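Long-range contact in probable adhesion protein (Pseudomonas aeruginosa PAO1, PDB 6R44), which binds divalent metal ions such as iron(II) and manganese(II) and probably delivers metal, perhaps zinc, to an uptake system as a family 9 solute-binding protein: residues V222-I227 / D270-A275. Sequence-based numbering, arbitrary orientation.
Sequences VIFSEI and DTVVRA
Phe224 and Val222 of strand 222-226 join the parallel sheet of one lobe of this solute-binding protein to helix 260-278, which packs on that sheet. The short segments run nearly antiparallel, at 160°, with their axes 10.6 Å apart at closest approach. The Phe224 side chain does most of the bridging. Its CG lies anti to the carbonyl carbon and beside the backbone N (chi1 -67°), which sends the ring out from the strand to the helix. The far corner of the ring makes the touch. Phe224 CZ lies 3.8 Å from Ala275 CB, and Phe224 CE1 is almost as close to the same methyl. Phe224 CZ also meets Val272 CG2 at 4.1 Å. The Val272 and Phe224 side chains cross at about a right angle. Thr271 CG2 comes to the ring edge, near the ring plane, 4.4 Å from Phe224 CE1. Ring and helix thus meet across three residues, Thr271, Val272 and Ala275, on one side of the helix. One step along the same strand face, Val222 CG2 reaches Ala275 CB at a looser 4.4 Å. The Thr271 hydroxyl takes no part and bonds to the backbone O of Arg267. Leu183, Leu184 and Phe187 pack on Val272, while Tyr246 and Val173 from the flanking strands touch Phe224. On the same strand, Glu226 touches the metal-binding residues His177 and His250. The contact itself is wholly apolar, so between these segments shape and buried hydrocarbon, not directed bonds, join strand and helix.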
ATOM      1  N   VAL A 222     -14.491  13.470   7.099  1.00 29.27           N
ATOM      2  CA  VAL A 222     -14.338  12.020   7.257  1.00 28.09           C
ATOM      3  C   VAL A 222     -12.951  11.623   7.757  1.00 29.52           C
ATOM      4  O   VAL A 222     -11.960  12.322   7.541  1.00 28.21           O
ATOM      5  CB  VAL A 222     -14.774  11.136   6.031  1.00 31.52           C
ATOM      6  CG1 VAL A 222     -16.022  11.661   5.339  1.00 31.75           C
ATOM      7  CG2 VAL A 222     -13.657  10.902   5.033  1.00 30.94           C
ATOM      8  N   ILE A 223     -12.911  10.482   8.448  1.00 26.32           N
ATOM      9  CA  ILE A 223     -11.677   9.860   8.877  1.00 26.70           C
ATOM     10  C   ILE A 223     -11.653   8.436   8.354  1.00 27.62           C
ATOM     11  O   ILE A 223     -12.633   7.687   8.505  1.00 25.72           O
ATOM     12  CB  ILE A 223     -11.302   9.991  10.388  1.00 31.26           C
ATOM     13  CG1 ILE A 223     -10.067   9.163  10.750  1.00 31.79           C
ATOM     14  CG2 ILE A 223     -12.460   9.648  11.304  1.00 35.41           C
ATOM     15  CD1 ILE A 223      -8.830   9.962  10.922  1.00 48.04           C
ATOM     16  N   PHE A 224     -10.545   8.097   7.689  1.00 22.46           N
ATOM     17  CA  PHE A 224     -10.262   6.754   7.206  1.00 21.00           C
ATOM     18  C   PHE A 224      -9.332   6.112   8.204  1.00 25.07           C
ATOM     19  O   PHE A 224      -8.161   6.506   8.317  1.00 23.54           O
ATOM     20  CB  PHE A 224      -9.653   6.751   5.797  1.00 21.53           C
ATOM     21  CG  PHE A 224     -10.591   7.229   4.730  1.00 23.78           C
ATOM     22  CD1 PHE A 224     -11.698   6.472   4.366  1.00 25.12           C
ATOM     23  CD2 PHE A 224     -10.358   8.430   4.063  1.00 27.47           C
ATOM     24  CE1 PHE A 224     -12.568   6.913   3.365  1.00 27.78           C
ATOM     25  CE2 PHE A 224     -11.216   8.865   3.050  1.00 30.06           C
ATOM     26  CZ  PHE A 224     -12.330   8.121   2.727  1.00 27.92           C
ATOM     27  N   SER A 225      -9.874   5.158   8.975  1.00 22.74           N
ATOM     28  CA  SER A 225      -9.116   4.420   9.978  1.00 22.68           C
ATOM     29  C   SER A 225      -8.585   3.113   9.382  1.00 27.85           C
ATOM     30  O   SER A 225      -8.854   2.807   8.221  1.00 26.48           O
ATOM     31  CB  SER A 225      -9.954   4.178  11.229  1.00 25.61           C
ATOM     32  OG  SER A 225     -11.051   3.336  10.928  1.00 29.27           O
ATOM     33  N   GLU A 226      -7.789   2.380  10.155  1.00 25.40           N
ATOM     34  CA  GLU A 226      -7.153   1.141   9.716  1.00 25.93           C
ATOM     35  C   GLU A 226      -8.000  -0.120   9.961  1.00 30.97           C
ATOM     36  O   GLU A 226      -8.486  -0.332  11.066  1.00 30.66           O
ATOM     37  CB  GLU A 226      -5.778   1.021  10.420  1.00 27.63           C
ATOM     38  CG  GLU A 226      -4.725   1.996   9.908  1.00 33.74           C
ATOM     39  CD  GLU A 226      -4.418   1.785   8.438  1.00 42.81           C
ATOM     40  OE1 GLU A 226      -3.728   0.798   8.107  1.00 31.93           O
ATOM     41  OE2 GLU A 226      -4.903   2.586   7.610  1.00 36.71           O
ATOM     42  N   ILE A 227      -8.149  -0.972   8.945  1.00 29.03           N
ATOM     43  CA  ILE A 227      -8.836  -2.259   9.097  1.00 30.37           C
ATOM     44  C   ILE A 227      -7.808  -3.274   9.647  1.00 30.51           C
ATOM     45  O   ILE A 227      -8.133  -4.044  10.535  1.00 30.46           O
ATOM     46  CB  ILE A 227      -9.432  -2.736   7.711  1.00 35.09           C
ATOM     47  CG1 ILE A 227     -10.822  -2.131   7.454  1.00 36.40           C
ATOM     48  CG2 ILE A 227      -9.510  -4.268   7.587  1.00 36.81           C
ATOM     49  CD1 ILE A 227     -11.236  -2.009   5.975  1.00 40.69           C
ATOM     50  N   ASP A 270     -14.110   1.335  -3.335  1.00 23.63           N
ATOM     51  CA  ASP A 270     -15.559   1.387  -3.070  1.00 25.82           C
ATOM     52  C   ASP A 270     -15.830   2.155  -1.785  1.00 27.02           C
ATOM     53  O   ASP A 270     -16.783   2.925  -1.726  1.00 24.64           O
ATOM     54  CB  ASP A 270     -16.160  -0.020  -3.008  1.00 28.40           C
ATOM     55  CG  ASP A 270     -16.354  -0.695  -4.371  1.00 46.96           C
ATOM     56  OD1 ASP A 270     -16.085  -0.031  -5.424  1.00 48.11           O
ATOM     57  OD2 ASP A 270     -16.787  -1.869  -4.393  1.00 51.54           O
ATOM     58  N   THR A 271     -14.952   1.988  -0.773  1.00 24.94           N
ATOM     59  CA  THR A 271     -15.096   2.695   0.513  1.00 24.64           C
ATOM     60  C   THR A 271     -14.920   4.199   0.325  1.00 28.08           C
ATOM     61  O   THR A 271     -15.723   4.970   0.861  1.00 27.05           O
ATOM     62  CB  THR A 271     -14.198   2.085   1.604  1.00 23.57           C
ATOM     63  OG1 THR A 271     -14.657   0.741   1.869  1.00 21.50           O
ATOM     64  CG2 THR A 271     -14.261   2.878   2.893  1.00 21.29           C
ATOM     65  N   VAL A 272     -13.904   4.610  -0.466  1.00 25.88           N
ATOM     66  CA  VAL A 272     -13.658   6.031  -0.748  1.00 25.60           C
ATOM     67  C   VAL A 272     -14.875   6.608  -1.498  1.00 28.46           C
ATOM     68  O   VAL A 272     -15.411   7.639  -1.080  1.00 26.49           O
ATOM     69  CB  VAL A 272     -12.296   6.282  -1.452  1.00 27.45           C
ATOM     70  CG1 VAL A 272     -12.149   7.748  -1.885  1.00 27.18           C
ATOM     71  CG2 VAL A 272     -11.143   5.885  -0.530  1.00 26.38           C
ATOM     72  N   VAL A 273     -15.385   5.874  -2.514  1.00 24.97           N
ATOM     73  CA  VAL A 273     -16.581   6.302  -3.267  1.00 25.15           C
ATOM     74  C   VAL A 273     -17.760   6.492  -2.300  1.00 28.29           C
ATOM     75  O   VAL A 273     -18.464   7.496  -2.372  1.00 29.04           O
ATOM     76  CB  VAL A 273     -16.935   5.338  -4.439  1.00 28.42           C
ATOM     77  CG1 VAL A 273     -18.353   5.598  -4.982  1.00 29.01           C
ATOM     78  CG2 VAL A 273     -15.919   5.448  -5.555  1.00 27.92           C
ATOM     79  N   ARG A 274     -17.964   5.528  -1.400  1.00 24.81           N
ATOM     80  CA  ARG A 274     -19.066   5.573  -0.449  1.00 25.68           C
ATOM     81  C   ARG A 274     -18.959   6.794   0.506  1.00 28.65           C
ATOM     82  O   ARG A 274     -19.964   7.435   0.768  1.00 29.17           O
ATOM     83  CB  ARG A 274     -19.133   4.246   0.323  1.00 28.70           C
ATOM     84  CG  ARG A 274     -20.409   4.098   1.140  1.00 43.27           C
ATOM     85  CD  ARG A 274     -20.511   2.725   1.765  1.00 52.83           C
ATOM     86  NE  ARG A 274     -19.470   2.484   2.766  1.00 58.57           N
ATOM     87  CZ  ARG A 274     -19.584   2.802   4.050  1.00 78.84           C
ATOM     88  NH1 ARG A 274     -18.602   2.528   4.896  1.00 67.06           N
ATOM     89  NH2 ARG A 274     -20.684   3.395   4.501  1.00 69.17           N
ATOM     90  N   ALA A 275     -17.750   7.126   0.991  1.00 23.91           N
ATOM     91  CA  ALA A 275     -17.542   8.290   1.854  1.00 23.79           C
ATOM     92  C   ALA A 275     -17.895   9.581   1.068  1.00 28.39           C
ATOM     93  O   ALA A 275     -18.527  10.490   1.627  1.00 27.32           O
ATOM     94  CB  ALA A 275     -16.086   8.340   2.333  1.00 22.93           C
TER